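Local coordinates for bacterial microcompartment shell protein CutR (Streptococcus intermedius SK54 = ATCC 27335, PDB 6XPJ) that assembles into a hexamer with a central pore and probably serves as a minor shell component of the bacterial microcompartment for choline degradation, at residues P18-L24 and V49-P54; I60-A65 and D98-F103; E93-E97 and P113-S117. The protein carries 1 engineered substitution. All blocks are in the same frame, centred on the assembly; numbering follows the deposited sequence.

Interaction 1. Residues P18-L24 and V49-P54; sequences PGKQITL and VVSLTP
Leu24 and Ser51 meet CB to CB, 3.6 Å apart, where strand 21-24 runs antiparallel to strand 49-53 in the central sheet of the circularly permuted BMC domain. The pairing contains a beta bulge: Gln21 faces Thr53 and Ile22 faces Leu52, but Thr23 is then inserted and Leu24 lies across from Ser51. Ser51 spans the bulge by giving its N-H to Leu24 O and taking that of Thr23 on its own O; Leu24 N has no partner in the model.

Leu24, Thr53 and Ser51 bury the most surface here. A chi1 of -176° carries the leucine side chain across toward Val49, where Leu24 CD2 rests 3.8 Å from Val49 CG1. Leu107 of a neighbouring subunit packs on it too. At the other end Thr53 is gripped through its backbone: Gln21 N donates to Thr53 O and Thr53 N returns the bond to Gln21 O, each at 2.9 Å. Thr53 CG2 lies 3.3 Å from Gly19 O in the loop leading into the strand; just beyond, Pro18 CB touches Pro54 CB, the two rings crossing at about a right angle. Pro18 also pairs in parallel with a strand of a neighbouring subunit, so the sheet runs on across the interface, perhaps into the hexamer's six-stranded barrel.

On the opposite face Ile22 and Leu52 lie side by side and point the same way, toward helix 89-105. The face of Gln21, Ser51 and Thr53, which also carries Leu24, is largely polar, and Ser51 OG hydrogen-bonds Glu56 of a neighbouring subunit. The bulge brings Thr23 OG1 here too, where Gln21 NE2 donates to it almost in its amide plane. One water gathers the hydroxyls: it lies 2.7 Å from Thr23 OG1 and 2.9 Å from Thr53 OG1, and donates to Ser51 OG at 3.3 Å.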
loop_
_atom_site.group_PDB
_atom_site.type_symbol
_atom_site.label_atom_id
_atom_site.label_comp_id
_atom_site.label_asym_id
_atom_site.label_seq_id
_atom_site.Cartn_x
_atom_site.Cartn_y
_atom_site.Cartn_z
ATOM N N PRO C 18 -0.634 10.887 -5.834
ATOM C CA PRO C 18 -0.516 10.157 -7.079
ATOM C C PRO C 18 -0.109 11.084 -8.227
ATOM O O PRO C 18 -0.460 12.265 -8.267
ATOM C CB PRO C 18 -1.925 9.577 -7.322
ATOM C CG PRO C 18 -2.834 10.225 -6.364
ATOM C CD PRO C 18 -2.015 11.024 -5.372
ATOM N N GLY C 19 0.678 10.536 -9.136
ATOM C CA GLY C 19 0.968 11.186 -10.418
ATOM C C GLY C 19 -0.154 10.967 -11.414
ATOM O O GLY C 19 -1.207 10.443 -11.044
ATOM N N LYS C 20 0.100 11.402 -12.639
ATOM C CA LYS C 20 -0.894 11.430 -13.724
ATOM C C LYS C 20 -0.222 10.784 -14.909
ATOM O O LYS C 20 0.479 11.461 -15.642
ATOM C CB LYS C 20 -1.388 12.852 -13.957
ATOM C CG LYS C 20 -2.189 13.399 -12.797
ATOM C CD LYS C 20 -2.438 14.899 -12.906
ATOM C CE LYS C 20 -1.143 15.673 -12.724
ATOM N NZ LYS C 20 -1.344 17.052 -12.209
ATOM N N GLN C 21 -0.434 9.482 -15.085
ATOM C CA GLN C 21 0.396 8.722 -16.047
ATOM C C GLN C 21 -0.349 7.475 -16.502
ATOM O O GLN C 21 -0.981 6.809 -15.670
ATOM C CB GLN C 21 1.702 8.333 -15.339
ATOM C CG GLN C 21 2.642 7.481 -16.152
ATOM C CD GLN C 21 4.019 7.492 -15.530
ATOM O OE1 GLN C 21 4.645 8.538 -15.381
ATOM N NE2 GLN C 21 4.498 6.310 -15.204
ATOM N N ILE C 22 -0.179 7.122 -17.771
ATOM C CA ILE C 22 -0.407 5.741 -18.268
ATOM C C ILE C 22 0.959 5.093 -18.416
ATOM O O ILE C 22 1.807 5.601 -19.181
ATOM C CB ILE C 22 -1.197 5.724 -19.580
ATOM C CG1 ILE C 22 -2.595 6.302 -19.353
ATOM C CG2 ILE C 22 -1.213 4.307 -20.137
ATOM C CD1 ILE C 22 -3.516 6.251 -20.549
ATOM N N THR C 23 1.178 3.992 -17.686
ATOM C CA THR C 23 2.488 3.308 -17.635
ATOM C C THR C 23 2.482 2.071 -18.537
ATOM O O THR C 23 3.558 1.503 -18.812
ATOM C CB THR C 23 2.875 2.964 -16.193
ATOM O OG1 THR C 23 2.628 4.103 -15.356
ATOM C CG2 THR C 23 4.326 2.570 -16.107
ATOM N N LEU C 24 1.320 1.647 -19.000
ATOM C CA LEU C 24 1.212 0.453 -19.857
ATOM C C LEU C 24 -0.024 0.623 -20.722
ATOM O O LEU C 24 -1.103 0.922 -20.193
ATOM C CB LEU C 24 1.096 -0.813 -18.999
ATOM C CG LEU C 24 1.066 -2.112 -19.801
ATOM C CD1 LEU C 24 2.427 -2.390 -20.395
ATOM C CD2 LEU C 24 0.609 -3.254 -18.921
ATOM N N VAL C 49 -4.346 -4.346 -22.266
ATOM C CA VAL C 49 -3.983 -4.161 -20.840
ATOM C C VAL C 49 -3.518 -2.725 -20.643
ATOM O O VAL C 49 -2.603 -2.283 -21.357
ATOM C CB VAL C 49 -2.891 -5.143 -20.404
ATOM C CG1 VAL C 49 -2.748 -5.095 -18.889
ATOM C CG2 VAL C 49 -3.170 -6.563 -20.895
ATOM N N VAL C 50 -4.134 -2.043 -19.689
ATOM C CA VAL C 50 -3.814 -0.629 -19.380
ATOM C C VAL C 50 -3.505 -0.491 -17.892
ATOM O O VAL C 50 -4.254 -0.999 -17.047
ATOM C CB VAL C 50 -4.937 0.322 -19.815
ATOM C CG1 VAL C 50 -4.439 1.744 -19.770
ATOM C CG2 VAL C 50 -5.454 -0.029 -21.208
ATOM N N SER C 51 -2.432 0.225 -17.600
ATOM C CA SER C 51 -2.024 0.652 -16.240
ATOM C C SER C 51 -2.120 2.166 -16.132
ATOM O O SER C 51 -1.456 2.856 -16.956
ATOM C CB SER C 51 -0.607 0.245 -15.984
ATOM O OG SER C 51 -0.243 0.620 -14.647
ATOM N N LEU C 52 -2.911 2.657 -15.191
ATOM C CA LEU C 52 -3.178 4.110 -15.043
ATOM C C LEU C 52 -2.930 4.571 -13.616
ATOM O O LEU C 52 -3.131 3.825 -12.654
ATOM C CB LEU C 52 -4.620 4.429 -15.416
ATOM C CG LEU C 52 -5.086 3.929 -16.769
ATOM C CD1 LEU C 52 -5.920 2.659 -16.633
ATOM C CD2 LEU C 52 -5.817 5.016 -17.537
ATOM N N THR C 53 -2.586 5.848 -13.489
ATOM C CA THR C 53 -2.428 6.550 -12.202
ATOM C C THR C 53 -2.978 7.947 -12.439
ATOM O O THR C 53 -2.642 8.552 -13.466
ATOM C CB THR C 53 -0.946 6.605 -11.793
ATOM O OG1 THR C 53 -0.391 5.276 -11.893
ATOM C CG2 THR C 53 -0.798 7.239 -10.431
ATOM N N PRO C 54 -3.843 8.503 -11.571
ATOM C CA PRO C 54 -4.381 7.821 -10.394
ATOM C C PRO C 54 -5.395 6.731 -10.772
ATOM O O PRO C 54 -5.894 6.683 -11.896
ATOM C CB PRO C 54 -5.068 8.949 -9.618
ATOM C CG PRO C 54 -5.500 9.908 -10.701
ATOM C CD PRO C 54 -4.403 9.852 -11.738
HETATM O O HOH W 1 0.207 3.842 -14.290
#

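Interaction 2. Residues I60-A65 and D98-F103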
loop_
_atom_site.group_PDB
_atom_site.type_symbol
_atom_site.label_atom_id
_atom_site.label_comp_id
_atom_site.label_asym_id
_atom_site.label_seq_id
_atom_site.Cartn_x
_atom_site.Cartn_y
_atom_site.Cartn_z
ATOM N N ILE C 60 -12.487 5.964 -16.764
ATOM C CA ILE C 60 -12.429 6.884 -17.918
ATOM C C ILE C 60 -11.839 6.125 -19.105
ATOM O O ILE C 60 -12.365 6.219 -20.221
ATOM C CB ILE C 60 -11.565 8.109 -17.567
ATOM C CG1 ILE C 60 -12.134 8.882 -16.395
ATOM C CG2 ILE C 60 -11.376 8.989 -18.788
ATOM C CD1 ILE C 60 -11.182 9.945 -15.851
ATOM N N ALA C 61 -10.769 5.371 -18.884
ATOM C CA ALA C 61 -10.093 4.596 -19.949
ATOM C C ALA C 61 -11.021 3.507 -20.463
ATOM O O ALA C 61 -11.100 3.331 -21.680
ATOM C CB ALA C 61 -8.789 4.021 -19.477
ATOM N N ALA C 62 -11.789 2.858 -19.599
ATOM C CA ALA C 62 -12.730 1.799 -20.018
ATOM C C ALA C 62 -13.806 2.405 -20.912
ATOM O O ALA C 62 -14.153 1.809 -21.957
ATOM C CB ALA C 62 -13.347 1.139 -18.820
ATOM N N ASP C 63 -14.298 3.574 -20.538
ATOM C CA ASP C 63 -15.344 4.254 -21.339
ATOM C C ASP C 63 -14.813 4.584 -22.736
ATOM O O ASP C 63 -15.529 4.367 -23.765
ATOM C CB ASP C 63 -15.826 5.498 -20.608
ATOM C CG ASP C 63 -16.890 6.233 -21.388
ATOM O OD1 ASP C 63 -18.050 5.780 -21.313
ATOM O OD2 ASP C 63 -16.564 7.231 -22.018
ATOM N N ILE C 64 -13.618 5.155 -22.823
ATOM C CA ILE C 64 -13.007 5.482 -24.136
ATOM C C ILE C 64 -12.838 4.194 -24.926
ATOM O O ILE C 64 -13.165 4.187 -26.138
ATOM C CB ILE C 64 -11.695 6.238 -23.935
ATOM C CG1 ILE C 64 -11.943 7.609 -23.335
ATOM C CG2 ILE C 64 -10.892 6.331 -25.245
ATOM C CD1 ILE C 64 -10.714 8.218 -22.777
ATOM N N ALA C 65 -12.294 3.142 -24.319
ATOM C CA ALA C 65 -12.017 1.875 -25.027
ATOM C C ALA C 65 -13.298 1.360 -25.663
ATOM O O ALA C 65 -13.274 1.072 -26.869
ATOM C CB ALA C 65 -11.400 0.845 -24.119
ATOM N N ASP C 98 -6.868 5.168 -28.808
ATOM C CA ASP C 98 -7.819 6.240 -28.438
ATOM C C ASP C 98 -7.619 6.604 -26.972
ATOM O O ASP C 98 -7.676 7.799 -26.621
ATOM C CB ASP C 98 -9.248 5.844 -28.791
ATOM C CG ASP C 98 -9.509 5.940 -30.297
ATOM O OD1 ASP C 98 -8.550 6.115 -31.068
ATOM O OD2 ASP C 98 -10.687 5.946 -30.668
ATOM N N ILE C 99 -7.379 5.625 -26.106
ATOM C CA ILE C 99 -7.041 5.913 -24.687
ATOM C C ILE C 99 -5.781 6.783 -24.624
ATOM O O ILE C 99 -5.811 7.791 -23.924
ATOM C CB ILE C 99 -6.859 4.621 -23.868
ATOM C CG1 ILE C 99 -8.186 3.874 -23.696
ATOM C CG2 ILE C 99 -6.219 4.902 -22.529
ATOM C CD1 ILE C 99 -8.025 2.463 -23.227
ATOM N N LEU C 100 -4.692 6.390 -25.274
ATOM C CA LEU C 100 -3.420 7.143 -25.194
ATOM C C LEU C 100 -3.612 8.556 -25.718
ATOM O O LEU C 100 -3.131 9.490 -25.075
ATOM C CB LEU C 100 -2.334 6.386 -25.952
ATOM C CG LEU C 100 -1.853 5.096 -25.294
ATOM C CD1 LEU C 100 -0.979 4.302 -26.252
ATOM C CD2 LEU C 100 -1.128 5.356 -23.989
ATOM N N GLU C 101 -4.314 8.715 -26.838
ATOM C CA GLU C 101 -4.449 10.051 -27.445
ATOM C C GLU C 101 -5.277 10.948 -26.508
ATOM O O GLU C 101 -4.922 12.113 -26.344
ATOM C CB GLU C 101 -5.101 9.951 -28.816
ATOM C CG GLU C 101 -4.184 9.357 -29.862
ATOM C CD GLU C 101 -4.828 9.088 -31.201
ATOM O OE1 GLU C 101 -5.922 9.648 -31.490
ATOM O OE2 GLU C 101 -4.254 8.264 -31.963
ATOM N N TYR C 102 -6.357 10.429 -25.935
ATOM C CA TYR C 102 -7.208 11.243 -25.043
ATOM C C TYR C 102 -6.375 11.651 -23.819
ATOM O O TYR C 102 -6.355 12.820 -23.424
ATOM C CB TYR C 102 -8.469 10.493 -24.607
ATOM C CG TYR C 102 -9.246 11.299 -23.598
ATOM C CD1 TYR C 102 -10.063 12.341 -23.990
ATOM C CD2 TYR C 102 -9.084 11.084 -22.238
ATOM C CE1 TYR C 102 -10.728 13.128 -23.062
ATOM C CE2 TYR C 102 -9.724 11.873 -21.307
ATOM C CZ TYR C 102 -10.532 12.914 -21.714
ATOM O OH TYR C 102 -11.183 13.663 -20.773
ATOM N N PHE C 103 -5.728 10.682 -23.165
ATOM C CA PHE C 103 -4.966 10.980 -21.940
ATOM C C PHE C 103 -3.820 11.937 -22.230
ATOM O O PHE C 103 -3.565 12.869 -21.415
ATOM C CB PHE C 103 -4.504 9.702 -21.236
ATOM C CG PHE C 103 -5.571 9.094 -20.359
ATOM C CD1 PHE C 103 -6.664 8.430 -20.863
ATOM C CD2 PHE C 103 -5.444 9.159 -18.991
ATOM C CE1 PHE C 103 -7.637 7.874 -20.051
ATOM C CE2 PHE C 103 -6.412 8.611 -18.169
ATOM C CZ PHE C 103 -7.513 7.976 -18.695
#
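Ile64 of helix 58-68 drives its side chain between Asp98, Ile99, Tyr102 and Phe103 of helix 89-105, a knob-into-hole fit between two helices whose short axes cross at 126° and come within 9.3 Å. The packing is tightest at its tip: Ile64 CD1 lies 3.3 Å from Tyr102 CD2, close to Tyr102 CG as well, with the two side chains roughly at right angles. With chi1 at -67°, Ile64 CG1 stands beside the backbone N and CG2 opposite it, against the backbone of Asp98 and Ile99. Ile99 CD1 reaches in to 3.5 Å from Ala61 O and 3.8 Å from Ala65 CB, while Phe103 CZ reaches Ile60 CG2 at 4.0 Å.

At the Asp98 end, on the rim of the contact, the fit slackens. Asp98 offers little more than its CB, 3.9 Å from Ile64 CG2, and no hydrogen bond joins the two segments. Tyr102 OH turns instead to Lys116 O of a neighbouring subunit. Beneath the pair lies the sheet: Ala61 and Phe103 rest on Leu52 of strand 46-53, and Ile99 and Phe103 on Ile22 of strand 11-28.

Interaction 3. Residues E93-E97 and P113-S117; sequences ETSLE and PLTKS
Lys116 NZ and Glu93 OE1 form a salt bridge 2.8 Å long, joining the helix to the C-terminal strand. The ammonium meets OE1 from above the carboxylate plane, 41° out of it, and the second oxygen, Glu93 OE2, stays farther from Lys116 NZ at 3.3 Å. Both side chains are extended beyond CG, and they cross at about a right angle. Lys116 CE also comes to 3.1 Å from Glu93 OE1. Glu93 is a buried residue and Lys116 an exposed one; the bridge therefore offsets a charge at the inner side of the contact, which would probably keep the glutamate ionised. Glu97 adds a second negative charge in the neighbourhood, though its carboxylate does not touch the lysine.

Below the bridge the contact turns apolar and is made by one methyl. Leu114 swings CG away from its own N (chi1 -164°) and pushes CD1 at the helix. Leu114 CD1 lies 3.6 Å from Glu97 CG and 3.8 Å from both Leu96 CB and Glu93 O. That carbonyl is already used by the helix, accepting the N-H of Glu97, and the methyl simply rests against it.

Helix 89-105 thus lies over strand 110-116, the outermost of this chain's sheet on that side, with strand 11-28 filling in next to it: Val27 touches Glu93, Leu96 and Lys116, and Thr115 and Ser117 bond through their side chains to the ring of His26. On its far flank Leu96 reaches Phe85 of strand 82-87.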
loop_
_atom_site.group_PDB
_atom_site.type_symbol
_atom_site.label_atom_id
_atom_site.label_comp_id
_atom_site.label_asym_id
_atom_site.label_seq_id
_atom_site.Cartn_x
_atom_site.Cartn_y
_atom_site.Cartn_z
ATOM N N GLU C 93 -6.230 -2.600 -30.689
ATOM C CA GLU C 93 -5.247 -1.515 -30.937
ATOM C C GLU C 93 -5.951 -0.155 -31.044
ATOM O O GLU C 93 -5.409 0.860 -30.522
ATOM C CB GLU C 93 -4.427 -1.802 -32.184
ATOM C CG GLU C 93 -3.540 -2.992 -32.030
ATOM C CD GLU C 93 -2.573 -3.233 -33.172
ATOM O OE1 GLU C 93 -1.735 -4.128 -33.020
ATOM O OE2 GLU C 93 -2.661 -2.521 -34.187
ATOM N N THR C 94 -7.082 -0.057 -31.768
ATOM C CA THR C 94 -7.827 1.210 -31.926
ATOM C C THR C 94 -8.186 1.744 -30.542
ATOM O O THR C 94 -7.982 2.933 -30.272
ATOM C CB THR C 94 -9.077 1.040 -32.798
ATOM O OG1 THR C 94 -8.578 0.722 -34.099
ATOM C CG2 THR C 94 -9.952 2.275 -32.823
ATOM N N SER C 95 -8.705 0.879 -29.668
ATOM C CA SER C 95 -9.124 1.294 -28.314
ATOM C C SER C 95 -7.905 1.785 -27.516
ATOM O O SER C 95 -8.006 2.790 -26.828
ATOM C CB SER C 95 -9.841 0.186 -27.597
ATOM O OG SER C 95 -11.118 -0.058 -28.202
ATOM N N LEU C 96 -6.781 1.068 -27.584
ATOM C CA LEU C 96 -5.568 1.491 -26.849
ATOM C C LEU C 96 -5.100 2.840 -27.383
ATOM O O LEU C 96 -4.733 3.701 -26.591
ATOM C CB LEU C 96 -4.501 0.422 -27.028
ATOM C CG LEU C 96 -4.743 -0.873 -26.271
ATOM C CD1 LEU C 96 -3.722 -1.903 -26.681
ATOM C CD2 LEU C 96 -4.694 -0.642 -24.762
ATOM N N GLU C 97 -5.056 3.010 -28.694
ATOM C CA GLU C 97 -4.638 4.290 -29.313
ATOM C C GLU C 97 -5.561 5.413 -28.839
ATOM O O GLU C 97 -5.066 6.509 -28.505
ATOM C CB GLU C 97 -4.754 4.178 -30.822
ATOM C CG GLU C 97 -3.702 3.310 -31.462
ATOM C CD GLU C 97 -4.058 2.879 -32.869
ATOM O OE1 GLU C 97 -3.171 2.314 -33.526
ATOM O OE2 GLU C 97 -5.210 3.098 -33.310
ATOM N N PRO C 113 4.273 4.568 -25.115
ATOM C CA PRO C 113 3.792 4.105 -26.400
ATOM C C PRO C 113 2.905 2.870 -26.255
ATOM O O PRO C 113 2.895 2.182 -25.239
ATOM C CB PRO C 113 5.053 3.728 -27.179
ATOM C CG PRO C 113 6.193 4.218 -26.371
ATOM C CD PRO C 113 5.713 4.326 -24.937
ATOM N N LEU C 114 2.212 2.578 -27.336
ATOM C CA LEU C 114 1.491 1.314 -27.512
ATOM C C LEU C 114 2.510 0.188 -27.705
ATOM O O LEU C 114 3.392 0.272 -28.574
ATOM C CB LEU C 114 0.571 1.447 -28.712
ATOM C CG LEU C 114 -0.518 0.398 -28.813
ATOM C CD1 LEU C 114 -1.701 0.973 -29.589
ATOM C CD2 LEU C 114 0.017 -0.818 -29.484
ATOM N N THR C 115 2.419 -0.855 -26.905
ATOM C CA THR C 115 3.339 -1.992 -27.019
ATOM C C THR C 115 2.568 -3.270 -27.347
ATOM O O THR C 115 1.334 -3.361 -27.078
ATOM C CB THR C 115 4.189 -2.129 -25.759
ATOM O OG1 THR C 115 3.363 -2.191 -24.592
ATOM C CG2 THR C 115 5.131 -0.955 -25.630
ATOM N N LYS C 116 3.261 -4.212 -27.979
ATOM C CA LYS C 116 2.650 -5.421 -28.574
ATOM C C LYS C 116 3.458 -6.658 -28.196
ATOM O O LYS C 116 4.700 -6.649 -28.305
ATOM C CB LYS C 116 2.579 -5.302 -30.094
ATOM C CG LYS C 116 1.859 -4.077 -30.604
ATOM C CD LYS C 116 1.615 -4.124 -32.096
ATOM C CE LYS C 116 1.018 -2.834 -32.611
ATOM N NZ LYS C 116 0.592 -2.970 -34.024
ATOM N N SER C 117 2.763 -7.726 -27.819
ATOM C CA SER C 117 3.371 -9.069 -27.669
ATOM C C SER C 117 2.422 -10.121 -28.261
ATOM O O SER C 117 1.423 -9.780 -28.864
ATOM C CB SER C 117 3.718 -9.330 -26.248
ATOM O OG SER C 117 2.562 -9.443 -25.395
ATOM O OXT SER C 117 2.758 -11.301 -28.106
#

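Following the chain from the N terminus, interaction 1 comes first: strand 46-53 returns beside strand 11-28 and closes a loop of 24 residues that includes helix 33-39. Only then does interaction 2 open, from the helix that follows strand 46-53; it closes 32 residues later on helix 89-105. Interaction 3 starts on that same helix, just before 98-103, and ends at the C terminus, so interactions 2 and 3 cross. Interaction 1 supplies the sheet floor, and its Val50 packs against Leu96 of interaction 3. Ser95 OG probably hydrogen-bonds Ala65 O, linking interactions 2 and 3, and helix 89-105 ties helix 58-68 to the final strand.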